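D-alanyl-D-alanine carboxypeptidase (Streptococcus pneumoniae R6, PDB 1XP4) probably removes the terminal D-alanine from peptidoglycan precursor peptides as a serine-type D-Ala-D-Ala carboxypeptidase, and so takes part in cell-wall synthesis. Local coordinates at residues H16-E21 / S169-A174; A22-I27 / Q359-T364; D122-M127 / A139-T144; L147-L152 / K162-K167; G343-H348 / S368-A373. All coordinates share one frame; numbering follows the deposited sequence.

Interaction 1 of 5, residues H16-E21 / S169-A174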
# COMPACT_ATOMS: atom_id res chain seq x y z
N HIS A 16 -13.93 -0.12 -11.32
CA HIS A 16 -13.62 0.61 -10.09
C HIS A 16 -12.15 0.92 -10.01
O HIS A 16 -11.32 0.08 -10.37
CB HIS A 16 -13.99 -0.23 -8.87
CG HIS A 16 -15.38 -0.76 -8.91
ND1 HIS A 16 -16.47 0.01 -8.55
CD2 HIS A 16 -15.87 -1.95 -9.31
CE1 HIS A 16 -17.57 -0.70 -8.73
NE2 HIS A 16 -17.23 -1.89 -9.19
N ALA A 17 -11.81 2.10 -9.51
CA ALA A 17 -10.41 2.46 -9.39
C ALA A 17 -10.20 3.71 -8.57
O ALA A 17 -11.10 4.54 -8.43
CB ALA A 17 -9.81 2.64 -10.79
N ILE A 18 -8.99 3.84 -8.02
CA ILE A 18 -8.61 5.01 -7.24
C ILE A 18 -7.10 5.09 -7.26
O ILE A 18 -6.41 4.07 -7.27
CB ILE A 18 -9.09 4.93 -5.77
CG1 ILE A 18 -8.90 6.29 -5.10
CG2 ILE A 18 -8.29 3.86 -5.02
CD1 ILE A 18 -9.48 6.38 -3.70
N ALA A 19 -6.58 6.31 -7.26
CA ALA A 19 -5.15 6.53 -7.27
C ALA A 19 -4.81 7.52 -6.16
O ALA A 19 -5.51 8.52 -5.99
CB ALA A 19 -4.73 7.09 -8.62
N VAL A 20 -3.76 7.25 -5.40
CA VAL A 20 -3.37 8.17 -4.33
C VAL A 20 -1.87 8.37 -4.24
O VAL A 20 -1.09 7.50 -4.61
CB VAL A 20 -3.87 7.70 -2.95
CG1 VAL A 20 -5.37 7.67 -2.93
CG2 VAL A 20 -3.30 6.33 -2.62
N GLU A 21 -1.47 9.54 -3.76
CA GLU A 21 -0.05 9.83 -3.59
C GLU A 21 0.26 9.13 -2.28
O GLU A 21 -0.27 9.48 -1.23
CB GLU A 21 0.18 11.33 -3.49
CG GLU A 21 1.64 11.74 -3.48
CD GLU A 21 2.27 11.60 -2.11
OE1 GLU A 21 1.69 12.14 -1.14
OE2 GLU A 21 3.33 10.95 -2.01
N SER A 169 -13.36 -2.11 -1.01
CA SER A 169 -13.54 -1.07 -2.01
C SER A 169 -12.15 -0.64 -2.49
O SER A 169 -11.16 -0.92 -1.81
CB SER A 169 -14.30 0.13 -1.42
OG SER A 169 -13.51 0.86 -0.51
N ALA A 170 -12.06 0.01 -3.65
CA ALA A 170 -10.76 0.44 -4.15
C ALA A 170 -10.17 1.39 -3.11
O ALA A 170 -8.96 1.39 -2.86
CB ALA A 170 -10.92 1.14 -5.49
N TYR A 171 -11.04 2.19 -2.50
CA TYR A 171 -10.65 3.14 -1.45
C TYR A 171 -10.00 2.34 -0.32
O TYR A 171 -8.89 2.65 0.12
CB TYR A 171 -11.90 3.85 -0.91
CG TYR A 171 -11.65 4.87 0.17
CD1 TYR A 171 -11.36 6.20 -0.16
CD2 TYR A 171 -11.78 4.54 1.52
CE1 TYR A 171 -11.19 7.17 0.84
CE2 TYR A 171 -11.61 5.50 2.52
CZ TYR A 171 -11.33 6.81 2.17
OH TYR A 171 -11.18 7.78 3.14
N ASP A 172 -10.71 1.31 0.14
CA ASP A 172 -10.21 0.45 1.20
C ASP A 172 -8.85 -0.14 0.81
O ASP A 172 -7.91 -0.13 1.61
CB ASP A 172 -11.19 -0.69 1.48
CG ASP A 172 -12.46 -0.20 2.14
OD1 ASP A 172 -12.38 0.73 2.97
OD2 ASP A 172 -13.54 -0.77 1.85
N VAL A 173 -8.75 -0.65 -0.41
CA VAL A 173 -7.50 -1.24 -0.88
C VAL A 173 -6.37 -0.23 -0.83
O VAL A 173 -5.26 -0.55 -0.39
CB VAL A 173 -7.64 -1.77 -2.32
CG1 VAL A 173 -6.34 -2.38 -2.77
CG2 VAL A 173 -8.73 -2.82 -2.37
N ALA A 174 -6.64 1.00 -1.27
CA ALA A 174 -5.65 2.06 -1.26
C ALA A 174 -5.09 2.19 0.16
O ALA A 174 -3.87 2.24 0.36
CB ALA A 174 -6.28 3.37 -1.68
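Ile-18 points from strand 17-21 into the first turn of helix 170-183, and its two branches meet different residues there. At CB the side chain forks. The short branch, CG2, turns to the helix backbone and lies 3.3 Å from Ala-170 O. The same methyl rests between two alanines one turn apart: CG2 is 3.8 Å from Ala-170 CB and 3.9 Å from Ala-174 CB. The long branch leaves with CG1 anti to the backbone N (chi1 -169°) and stays extended to its tip. This carries CD1 to Tyr-171, where it sits 4.0 Å from CD1 of the ring. The two side chains cross at a slant.

Smaller contacts extend the seam along the strand. Ala-170 CB packs against the backbone at Ala-17 C, and Val-20 CG2 reaches Ala-174 CB at 4.3 Å. No hydrogen bond crosses the contact. The helix start is held by its own capping box: Asp-172 N donates to Ser-169 OG at 2.9 Å, and Ser-169 N donates to Asp-172 OD2 at 3.2 Å. On the other side of the strand, Ala-19 packs on Leu-270 and Ile-274 of helix 262-277. Helices thus cover both faces of the five-stranded antiparallel sheet, as is typical of the penicillin-binding protein and beta-lactamase fold.

Interaction 2 of 5, residues A22-I27 / Q359-T364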
# COMPACT_ATOMS: atom_id res chain seq x y z
N ALA A 22 1.12 8.11 -2.34
CA ALA A 22 1.46 7.31 -1.17
C ALA A 22 1.65 8.05 0.14
O ALA A 22 0.92 7.80 1.10
CB ALA A 22 2.70 6.48 -1.46
N ASN A 23 2.61 8.96 0.17
CA ASN A 23 2.90 9.67 1.39
C ASN A 23 1.76 10.39 2.09
O ASN A 23 1.54 10.19 3.29
CB ASN A 23 4.06 10.62 1.18
CG ASN A 23 4.69 11.04 2.48
OD1 ASN A 23 4.69 10.28 3.44
ND2 ASN A 23 5.24 12.25 2.52
N THR A 24 1.01 11.23 1.37
CA THR A 24 -0.07 11.96 2.01
C THR A 24 -1.44 11.30 1.92
O THR A 24 -2.37 11.70 2.61
CB THR A 24 -0.19 13.39 1.46
OG1 THR A 24 -0.61 13.34 0.09
CG2 THR A 24 1.15 14.10 1.56
N GLY A 25 -1.55 10.28 1.07
CA GLY A 25 -2.82 9.60 0.92
C GLY A 25 -3.84 10.46 0.19
O GLY A 25 -5.05 10.18 0.22
N LYS A 26 -3.35 11.51 -0.48
CA LYS A 26 -4.22 12.40 -1.22
C LYS A 26 -4.77 11.68 -2.44
O LYS A 26 -4.04 10.98 -3.14
CB LYS A 26 -3.46 13.65 -1.66
CG LYS A 26 -4.31 14.56 -2.51
CD LYS A 26 -3.50 15.70 -3.11
CE LYS A 26 -4.35 16.50 -4.11
NZ LYS A 26 -5.57 17.12 -3.50
N ILE A 27 -6.06 11.84 -2.69
CA ILE A 27 -6.70 11.19 -3.82
C ILE A 27 -6.50 11.98 -5.12
O ILE A 27 -6.81 13.17 -5.20
CB ILE A 27 -8.21 11.00 -3.54
CG1 ILE A 27 -8.38 10.10 -2.32
CG2 ILE A 27 -8.90 10.44 -4.77
CD1 ILE A 27 -9.80 9.98 -1.81
N GLN A 359 -13.10 12.00 -1.89
CA GLN A 359 -13.22 12.33 -0.47
C GLN A 359 -11.96 13.11 -0.07
O GLN A 359 -11.73 13.38 1.11
CB GLN A 359 -13.34 11.06 0.36
CG GLN A 359 -14.34 10.08 -0.21
CD GLN A 359 -14.71 8.99 0.77
OE1 GLN A 359 -15.44 9.22 1.73
NE2 GLN A 359 -14.20 7.78 0.53
N GLY A 360 -11.15 13.46 -1.07
CA GLY A 360 -9.94 14.22 -0.84
C GLY A 360 -8.74 13.37 -0.46
O GLY A 360 -7.78 13.24 -1.23
N TYR A 361 -8.80 12.80 0.74
CA TYR A 361 -7.73 11.97 1.27
C TYR A 361 -8.25 10.64 1.82
O TYR A 361 -9.39 10.57 2.28
CB TYR A 361 -6.99 12.72 2.38
CG TYR A 361 -6.17 13.89 1.90
CD1 TYR A 361 -6.77 15.05 1.41
CD2 TYR A 361 -4.78 13.82 1.90
CE1 TYR A 361 -6.00 16.11 0.93
CE2 TYR A 361 -4.00 14.87 1.43
CZ TYR A 361 -4.61 16.01 0.94
OH TYR A 361 -3.83 17.02 0.44
N ILE A 362 -7.42 9.60 1.77
CA ILE A 362 -7.81 8.30 2.30
C ILE A 362 -7.42 8.22 3.78
O ILE A 362 -7.41 7.15 4.38
CB ILE A 362 -7.12 7.13 1.56
CG1 ILE A 362 -5.60 7.27 1.65
CG2 ILE A 362 -7.60 7.08 0.12
CD1 ILE A 362 -4.85 6.00 1.27
N THR A 363 -7.10 9.37 4.35
CA THR A 363 -6.71 9.47 5.75
C THR A 363 -7.36 10.74 6.31
O THR A 363 -7.53 11.72 5.58
CB THR A 363 -5.17 9.54 5.90
OG1 THR A 363 -4.81 9.70 7.27
CG2 THR A 363 -4.61 10.70 5.10
N THR A 364 -7.73 10.74 7.58
CA THR A 364 -8.36 11.92 8.17
C THR A 364 -7.35 13.02 8.38
O THR A 364 -7.71 14.13 8.76
CB THR A 364 -8.99 11.62 9.53
OG1 THR A 364 -7.97 11.66 10.53
CG2 THR A 364 -9.62 10.24 9.53
O HOH W 1 -7.48 14.96 -3.39
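Ile-27 N donates to Gly-360 O at 2.7 Å, and this carbonyl has a second partner. A water donates to Gly-360 O at 2.8 Å and also to Ile-27 O. The same water accepts from Lys-26 NZ at 2.9 Å, so it ties both backbones to the amine. Lys-26 NZ is also held by a salt bridge to Asp-353 and a hydrogen bond to Asp-355 O. The other backbone bond runs from Ile-362 N to Gly-25 O at 2.9 Å.

The two bonds flank a single beta bridge, Lys-26 with Tyr-361. It joins a loop of the C-terminal region to strand 26-31, an edge strand of the five-stranded sheet of the catalytic domain. Tyr-361 lays one ring face against Lys-26. Lys-26 CB is 3.4 Å from Tyr-361 CE2, and Lys-26 CA makes a CH-pi contact over the face. Thr-24 O lies in the ring plane, at the edge, 3.3 Å from Tyr-361 CD2. The Tyr-361 hydroxyl is hydrogen-bonded to Asp-353 OD2, the carboxylate oxygen that pairs with Lys-26. Next to the bridge, Ile-27 CG1 packs on Ile-362 CG2 at 4.0 Å.

Interaction 3 of 5, residues D122-M127 / A139-T144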
# COMPACT_ATOMS: atom_id res chain seq x y z
N ASP A 122 -8.49 -18.22 12.56
CA ASP A 122 -7.99 -17.26 13.53
C ASP A 122 -7.30 -16.13 12.79
O ASP A 122 -7.49 -14.96 13.12
CB ASP A 122 -7.01 -17.92 14.51
CG ASP A 122 -7.68 -18.98 15.37
OD1 ASP A 122 -8.74 -18.69 15.96
OD2 ASP A 122 -7.13 -20.11 15.47
N PHE A 123 -6.53 -16.48 11.77
CA PHE A 123 -5.84 -15.46 10.98
C PHE A 123 -6.85 -14.48 10.38
O PHE A 123 -6.63 -13.26 10.39
CB PHE A 123 -5.00 -16.09 9.87
CG PHE A 123 -3.98 -15.15 9.30
CD1 PHE A 123 -2.76 -14.95 9.96
CD2 PHE A 123 -4.24 -14.43 8.15
CE1 PHE A 123 -1.82 -14.05 9.46
CE2 PHE A 123 -3.30 -13.52 7.65
CZ PHE A 123 -2.09 -13.33 8.31
N VAL A 124 -7.97 -14.99 9.87
CA VAL A 124 -9.00 -14.13 9.30
C VAL A 124 -9.54 -13.15 10.34
O VAL A 124 -9.77 -11.97 10.05
CB VAL A 124 -10.18 -14.94 8.71
CG1 VAL A 124 -11.31 -13.99 8.32
CG2 VAL A 124 -9.71 -15.74 7.47
N ASP A 125 -9.74 -13.63 11.56
CA ASP A 125 -10.23 -12.77 12.61
C ASP A 125 -9.20 -11.68 12.84
O ASP A 125 -9.53 -10.54 13.17
CB ASP A 125 -10.48 -13.56 13.90
CG ASP A 125 -11.63 -14.54 13.77
OD1 ASP A 125 -12.62 -14.23 13.07
OD2 ASP A 125 -11.55 -15.63 14.38
N MSE A 126 -7.93 -12.03 12.66
CA MSE A 126 -6.87 -11.06 12.83
C MSE A 126 -6.96 -10.01 11.73
O MSE A 126 -6.81 -8.81 11.99
CB MSE A 126 -5.49 -11.74 12.80
CG MSE A 126 -5.09 -12.39 14.11
SE MSE A 126 -3.38 -13.29 14.05
CE MSE A 126 -2.27 -11.79 13.56
N MSE A 127 -7.20 -10.44 10.49
CA MSE A 127 -7.28 -9.47 9.42
C MSE A 127 -8.57 -8.65 9.51
O MSE A 127 -8.62 -7.51 9.04
CB MSE A 127 -7.10 -10.12 8.03
CG MSE A 127 -7.58 -11.55 7.87
SE MSE A 127 -6.79 -12.50 6.32
CE MSE A 127 -7.27 -11.28 4.90
N ALA A 139 -15.48 -3.98 4.96
CA ALA A 139 -14.86 -5.15 4.36
C ALA A 139 -15.53 -6.48 4.71
O ALA A 139 -16.23 -6.60 5.72
CB ALA A 139 -13.39 -5.21 4.74
N THR A 140 -15.30 -7.47 3.85
CA THR A 140 -15.82 -8.82 4.02
C THR A 140 -14.65 -9.76 3.80
O THR A 140 -14.22 -9.95 2.67
CB THR A 140 -16.89 -9.16 2.99
OG1 THR A 140 -18.03 -8.31 3.18
CG2 THR A 140 -17.30 -10.62 3.11
N VAL A 141 -14.15 -10.35 4.88
CA VAL A 141 -13.02 -11.26 4.77
C VAL A 141 -13.35 -12.64 5.31
O VAL A 141 -13.69 -12.80 6.48
CB VAL A 141 -11.77 -10.73 5.54
CG1 VAL A 141 -10.57 -11.65 5.31
CG2 VAL A 141 -11.46 -9.30 5.10
N VAL A 142 -13.25 -13.63 4.44
CA VAL A 142 -13.53 -15.00 4.83
C VAL A 142 -12.29 -15.90 4.70
O VAL A 142 -12.22 -16.96 5.33
CB VAL A 142 -14.69 -15.58 3.98
CG1 VAL A 142 -15.96 -14.83 4.32
CG2 VAL A 142 -14.37 -15.47 2.48
N ASN A 143 -11.32 -15.47 3.89
CA ASN A 143 -10.08 -16.24 3.74
C ASN A 143 -8.87 -15.35 3.54
O ASN A 143 -8.99 -14.15 3.32
CB ASN A 143 -10.18 -17.28 2.61
CG ASN A 143 -10.72 -16.71 1.31
OD1 ASN A 143 -10.14 -15.81 0.71
ND2 ASN A 143 -11.85 -17.25 0.87
N THR A 144 -7.70 -15.96 3.62
CA THR A 144 -6.44 -15.24 3.50
C THR A 144 -5.87 -15.20 2.10
O THR A 144 -4.87 -14.54 1.87
CB THR A 144 -5.37 -15.87 4.37
OG1 THR A 144 -5.05 -17.17 3.85
CG2 THR A 144 -5.87 -16.02 5.78
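Val-141 O accepts a hydrogen bond from Arg-128 NH2 of helix 120-133, and Val-124 CG1 of the same helix lies 3.2 Å from Val-141 O. No hydrogen bond crosses between segments 122-127 and 139-144, which meet through apolar groups.

Val-124 uses both methyls. Val-124 CG1, anti to the backbone N (chi1 171°), lies 3.9 Å from Val-141 CG1. Val-124 CG2 lies against the backbone of the next two residues, 3.5 Å from Val-142 O and 3.8 Å from Asn-143 CA. Met-127 is a selenomethionine whose chain bends at its last torsion. The bend takes Met-127 CE to Val-141 CG1, and Met-127 SE stands 3.7 Å from Thr-144 CG2. That threonine methyl also meets Phe-123 at CD2 of the ring. The Thr-144 hydroxyl is bonded to Glu-120, so helix 120-133 also holds the segment by polar bonds.

Thr-144 lies near the predicted catalytic residues, its side chain about 7 Å from that of Lys-44, the predicted proton acceptor. Phe-123 continues the packing onto Thr-47 and Leu-50 of helix 44-57 and onto Ala-113 and Ala-117 of helix 106-117. Segment 139-144 thus lies against helix 120-133, and Thr-144 O is hydrogen-bonded to Thr-47 OG1 of helix 44-57.

Interaction 4 of 5, residues L147-L152 / K162-K167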
# COMPACT_ATOMS: atom_id res chain seq x y z
N LEU A 147 -9.22 -16.43 -3.00
CA LEU A 147 -9.93 -17.40 -3.81
C LEU A 147 -11.41 -17.38 -3.42
O LEU A 147 -11.80 -16.75 -2.43
CB LEU A 147 -9.41 -18.82 -3.54
CG LEU A 147 -7.96 -19.22 -3.73
CD1 LEU A 147 -7.64 -20.36 -2.77
CD2 LEU A 147 -7.72 -19.63 -5.16
N ASN A 148 -12.23 -18.08 -4.19
CA ASN A 148 -13.64 -18.18 -3.89
C ASN A 148 -13.73 -19.42 -3.00
O ASN A 148 -12.93 -20.35 -3.15
CB ASN A 148 -14.42 -18.36 -5.18
CG ASN A 148 -15.91 -18.42 -4.95
OD1 ASN A 148 -16.46 -19.48 -4.63
ND2 ASN A 148 -16.58 -17.28 -5.09
N ASN A 149 -14.68 -19.44 -2.07
CA ASN A 149 -14.81 -20.60 -1.19
C ASN A 149 -15.08 -21.93 -1.91
O ASN A 149 -14.66 -22.99 -1.44
CB ASN A 149 -15.90 -20.34 -0.16
CG ASN A 149 -15.45 -19.42 0.96
OD1 ASN A 149 -14.26 -19.30 1.23
ND2 ASN A 149 -16.41 -18.78 1.62
N GLU A 150 -15.77 -21.88 -3.04
CA GLU A 150 -16.06 -23.11 -3.78
C GLU A 150 -14.76 -23.82 -4.12
O GLU A 150 -14.77 -25.02 -4.42
CB GLU A 150 -16.83 -22.82 -5.07
CG GLU A 150 -18.12 -22.03 -4.89
CD GLU A 150 -18.91 -21.89 -6.18
OE1 GLU A 150 -18.29 -21.94 -7.27
OE2 GLU A 150 -20.15 -21.70 -6.12
N THR A 151 -13.66 -23.09 -4.09
CA THR A 151 -12.35 -23.65 -4.40
C THR A 151 -11.76 -24.28 -3.15
O THR A 151 -10.87 -25.13 -3.24
CB THR A 151 -11.35 -22.56 -4.88
OG1 THR A 151 -11.88 -21.89 -6.03
CG2 THR A 151 -10.01 -23.19 -5.25
N LEU A 152 -12.25 -23.86 -2.00
CA LEU A 152 -11.76 -24.37 -0.73
C LEU A 152 -12.60 -25.50 -0.17
O LEU A 152 -12.35 -25.96 0.94
CB LEU A 152 -11.71 -23.23 0.28
CG LEU A 152 -11.00 -21.97 -0.19
CD1 LEU A 152 -11.01 -20.92 0.91
CD2 LEU A 152 -9.58 -22.32 -0.58
N LYS A 162 -20.63 -20.86 0.72
CA LYS A 162 -19.78 -21.64 -0.16
C LYS A 162 -19.20 -20.94 -1.38
O LYS A 162 -18.20 -21.39 -1.92
CB LYS A 162 -20.53 -22.91 -0.59
CG LYS A 162 -20.78 -23.85 0.58
CD LYS A 162 -21.44 -25.14 0.13
CE LYS A 162 -21.54 -26.13 1.27
NZ LYS A 162 -22.19 -27.40 0.83
N ASP A 163 -19.83 -19.86 -1.83
CA ASP A 163 -19.28 -19.14 -2.97
C ASP A 163 -18.88 -17.70 -2.61
O ASP A 163 -18.73 -16.85 -3.49
CB ASP A 163 -20.25 -19.13 -4.15
CG ASP A 163 -21.64 -18.68 -3.77
OD1 ASP A 163 -21.77 -17.83 -2.86
OD2 ASP A 163 -22.60 -19.16 -4.40
N GLU A 164 -18.69 -17.45 -1.31
CA GLU A 164 -18.30 -16.13 -0.83
C GLU A 164 -16.90 -15.77 -1.28
O GLU A 164 -16.06 -16.64 -1.50
CB GLU A 164 -18.30 -16.08 0.70
CG GLU A 164 -19.63 -15.85 1.35
CD GLU A 164 -19.52 -14.90 2.52
OE1 GLU A 164 -19.19 -13.72 2.28
OE2 GLU A 164 -19.73 -15.32 3.68
N GLU A 165 -16.66 -14.47 -1.41
CA GLU A 165 -15.35 -13.97 -1.81
C GLU A 165 -15.04 -12.75 -0.94
O GLU A 165 -15.95 -12.06 -0.49
CB GLU A 165 -15.35 -13.57 -3.29
CG GLU A 165 -15.29 -14.75 -4.23
CD GLU A 165 -14.73 -14.37 -5.59
OE1 GLU A 165 -13.75 -13.58 -5.62
OE2 GLU A 165 -15.26 -14.87 -6.61
N ASN A 166 -13.76 -12.49 -0.69
CA ASN A 166 -13.42 -11.32 0.12
C ASN A 166 -13.85 -10.09 -0.65
O ASN A 166 -13.82 -10.09 -1.88
CB ASN A 166 -11.92 -11.24 0.39
CG ASN A 166 -11.38 -12.43 1.14
OD1 ASN A 166 -12.12 -13.10 1.88
ND2 ASN A 166 -10.10 -12.70 0.98
N LYS A 167 -14.26 -9.04 0.07
CA LYS A 167 -14.68 -7.81 -0.58
C LYS A 167 -14.12 -6.55 0.07
O LYS A 167 -14.19 -6.38 1.29
CB LYS A 167 -16.21 -7.72 -0.60
CG LYS A 167 -16.89 -8.90 -1.24
CD LYS A 167 -17.75 -8.47 -2.41
CE LYS A 167 -18.92 -7.59 -1.97
NZ LYS A 167 -20.14 -8.37 -1.64
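An Asx turn at Asn-148 anchors this contact, which pins Asn-148 to Asp-163 and Glu-165 in the long loop between helix 120-133 and strand 167-168. Asn-148 OD1 accepts from Glu-150 N at 3.0 Å and forms the turn. The amide nitrogen of the same side chain faces segment 162-167. With CG anti to the backbone N (chi1 -178°), ND2 reaches two acceptors. Asn-148 ND2 donates to Asp-163 O at 2.7 Å, coming from well above the carbonyl plane. Asn-148 ND2 also donates to Glu-165 OE2 at 3.1 Å, nearly in its own amide plane, and meets the carboxylate on the anti side. The Asn-148 amide and the Glu-165 carboxylate stand almost perpendicular, 89° apart. Both ends of the amide are thus fixed.

Next to it, Asn-149 N donates to Glu-164 O at 3.2 Å. The Asn-149 side chain lies alongside Glu-164: Asn-149 ND2 is 3.4 Å from Glu-164 CB. Its amide is bonded to Lys-161 O and Asn-143. At the outer end, Glu-150 and Asp-163 run side by side. Their oxygens OE2 and OD2 are 3.9 Å apart, a pairing of like charges that probably costs some energy.

Leu-147 lies about 6 Å, side chain to side chain, from Ser-41 and Lys-44, both predicted catalytic residues. Such a loop, pinched across its neck beside the active site, is consistent with the omega-like loop of these carboxypeptidases.

Interaction 5 of 5, residues G343-H348 / S368-A373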
# COMPACT_ATOMS: atom_id res chain seq x y z
N GLY A 343 17.65 21.17 15.89
CA GLY A 343 17.20 19.98 15.20
C GLY A 343 15.88 19.45 15.73
O GLY A 343 15.12 18.80 15.01
N THR A 344 15.61 19.73 17.00
CA THR A 344 14.38 19.29 17.63
C THR A 344 13.19 19.88 16.88
O THR A 344 13.25 21.02 16.40
CB THR A 344 14.34 19.70 19.12
OG1 THR A 344 14.24 21.12 19.23
CG2 THR A 344 15.62 19.24 19.84
N VAL A 345 12.12 19.10 16.77
CA VAL A 345 10.91 19.53 16.09
C VAL A 345 10.31 20.69 16.87
O VAL A 345 10.17 20.61 18.09
CB VAL A 345 9.89 18.37 16.01
CG1 VAL A 345 8.70 18.77 15.16
CG2 VAL A 345 10.57 17.14 15.45
N VAL A 346 9.94 21.77 16.19
CA VAL A 346 9.39 22.92 16.89
C VAL A 346 8.05 23.42 16.35
O VAL A 346 7.42 24.30 16.93
CB VAL A 346 10.40 24.08 16.89
CG1 VAL A 346 9.96 25.15 17.86
CG2 VAL A 346 11.77 23.56 17.30
N GLY A 347 7.61 22.84 15.24
CA GLY A 347 6.35 23.25 14.66
C GLY A 347 6.04 22.41 13.44
O GLY A 347 6.79 21.49 13.11
N HIS A 348 4.94 22.73 12.76
CA HIS A 348 4.55 21.99 11.58
C HIS A 348 3.99 22.88 10.48
O HIS A 348 3.29 23.85 10.74
CB HIS A 348 3.52 20.92 11.94
CG HIS A 348 4.09 19.76 12.70
ND1 HIS A 348 4.31 19.79 14.07
CD2 HIS A 348 4.54 18.56 12.28
CE1 HIS A 348 4.87 18.66 14.45
NE2 HIS A 348 5.02 17.89 13.38
N SER A 368 1.15 17.61 6.93
CA SER A 368 1.83 18.55 7.80
C SER A 368 3.27 18.06 7.84
O SER A 368 3.54 16.88 8.05
CB SER A 368 1.23 18.53 9.21
OG SER A 368 1.69 17.43 9.97
N PHE A 369 4.21 18.97 7.61
CA PHE A 369 5.62 18.63 7.60
C PHE A 369 6.32 19.29 8.78
O PHE A 369 6.10 20.47 9.06
CB PHE A 369 6.22 19.08 6.27
CG PHE A 369 5.35 18.77 5.09
CD1 PHE A 369 4.35 19.65 4.70
CD2 PHE A 369 5.51 17.58 4.38
CE1 PHE A 369 3.51 19.35 3.62
CE2 PHE A 369 4.68 17.27 3.30
CZ PHE A 369 3.67 18.15 2.92
N GLU A 370 7.15 18.53 9.48
CA GLU A 370 7.85 19.04 10.64
C GLU A 370 8.89 20.11 10.33
O GLU A 370 9.65 20.01 9.37
CB GLU A 370 8.50 17.89 11.42
CG GLU A 370 7.49 16.88 11.93
CD GLU A 370 8.10 15.82 12.82
OE1 GLU A 370 9.08 15.16 12.39
OE2 GLU A 370 7.60 15.65 13.96
N MSE A 371 8.90 21.14 11.17
CA MSE A 371 9.83 22.24 11.04
C MSE A 371 10.72 22.22 12.27
O MSE A 371 10.25 22.32 13.41
CB MSE A 371 9.08 23.56 10.92
CG MSE A 371 8.30 23.68 9.62
SE MSE A 371 9.42 23.88 8.06
CE MSE A 371 9.75 25.77 8.20
N VAL A 372 12.00 22.10 12.01
CA VAL A 372 13.02 21.99 13.03
C VAL A 372 13.67 23.29 13.50
O VAL A 372 13.68 24.29 12.78
CB VAL A 372 14.10 21.02 12.50
CG1 VAL A 372 15.39 21.19 13.25
CG2 VAL A 372 13.60 19.60 12.60
N ALA A 373 14.20 23.26 14.72
CA ALA A 373 14.89 24.40 15.31
C ALA A 373 16.30 24.41 14.74
O ALA A 373 16.99 23.39 14.80
CB ALA A 373 14.94 24.25 16.82
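His-348 and Glu-370 both turn CG beside their own backbone N, with chi1 -72° and -61°. As a non-hydrogen-bonded pair with these torsions, the histidine ring and the glutamate chain run side by side on one face of the sheet and point the same way. The glutamate stays extended beyond CG, and Glu-370 CG lies 3.4 Å from His-348 CD2. At the end, His-348 NE2 donates only weakly to Glu-370 OE2 at 3.5 Å. Ring and carboxylate planes are 39° apart. Val-345 approaches the same carboxylate from its own strand, with CG1 3.5 Å from Glu-370 OE2.

The strands are antiparallel. Val-345 and Val-372 form a second non-hydrogen-bonded pair. Between the two pairs lies a classic beta bulge, where Val-346 and Gly-347 both face Met-371. Met-371 O accepts from Val-346 N at 2.9 Å and weakly from Gly-347 N at 3.3 Å. In return, Met-371 N donates to Gly-347 O at 2.9 Å. Toward Gly-343, Ala-373 N donates to Thr-344 O at 3.0 Å, and Gly-343 N donates to Ala-373 O. Beside these bonds the methyl CG2 of Val-346 packs on Ala-373 CB.

Strand 368-373 is the middle strand of a small antiparallel sheet in the C-terminal domain. Its other edge pairs with strand 307-308, through Val-372 and Val-308. Phe-369 turns away from strand 345-350 and packs on Ile-313 and Leu-315 of strand 313-318.

Overall arrangement
Interactions 1 and 2 have centres about 10 Å apart and share the five-stranded sheet, through its neighbouring strands 17-21 and 26-31. Interactions 3 and 4, with centres about 12 Å apart, lie near the predicted catalytic residues. They follow each other along the chain, between the two segments of interaction 1, and a backbone bond from Lys-167 N to Thr-140 O joins them. Interaction 5 stands apart in the C-terminal domain, its centre about 49 Å from that of interaction 4 and on the opposite side of the chain's centre. Interaction 2 alone of the five brings the two family regions together. Its segment 359-364 belongs to the connection between the strands of interaction 5, so the domain junction and the C-terminal sheet are linked.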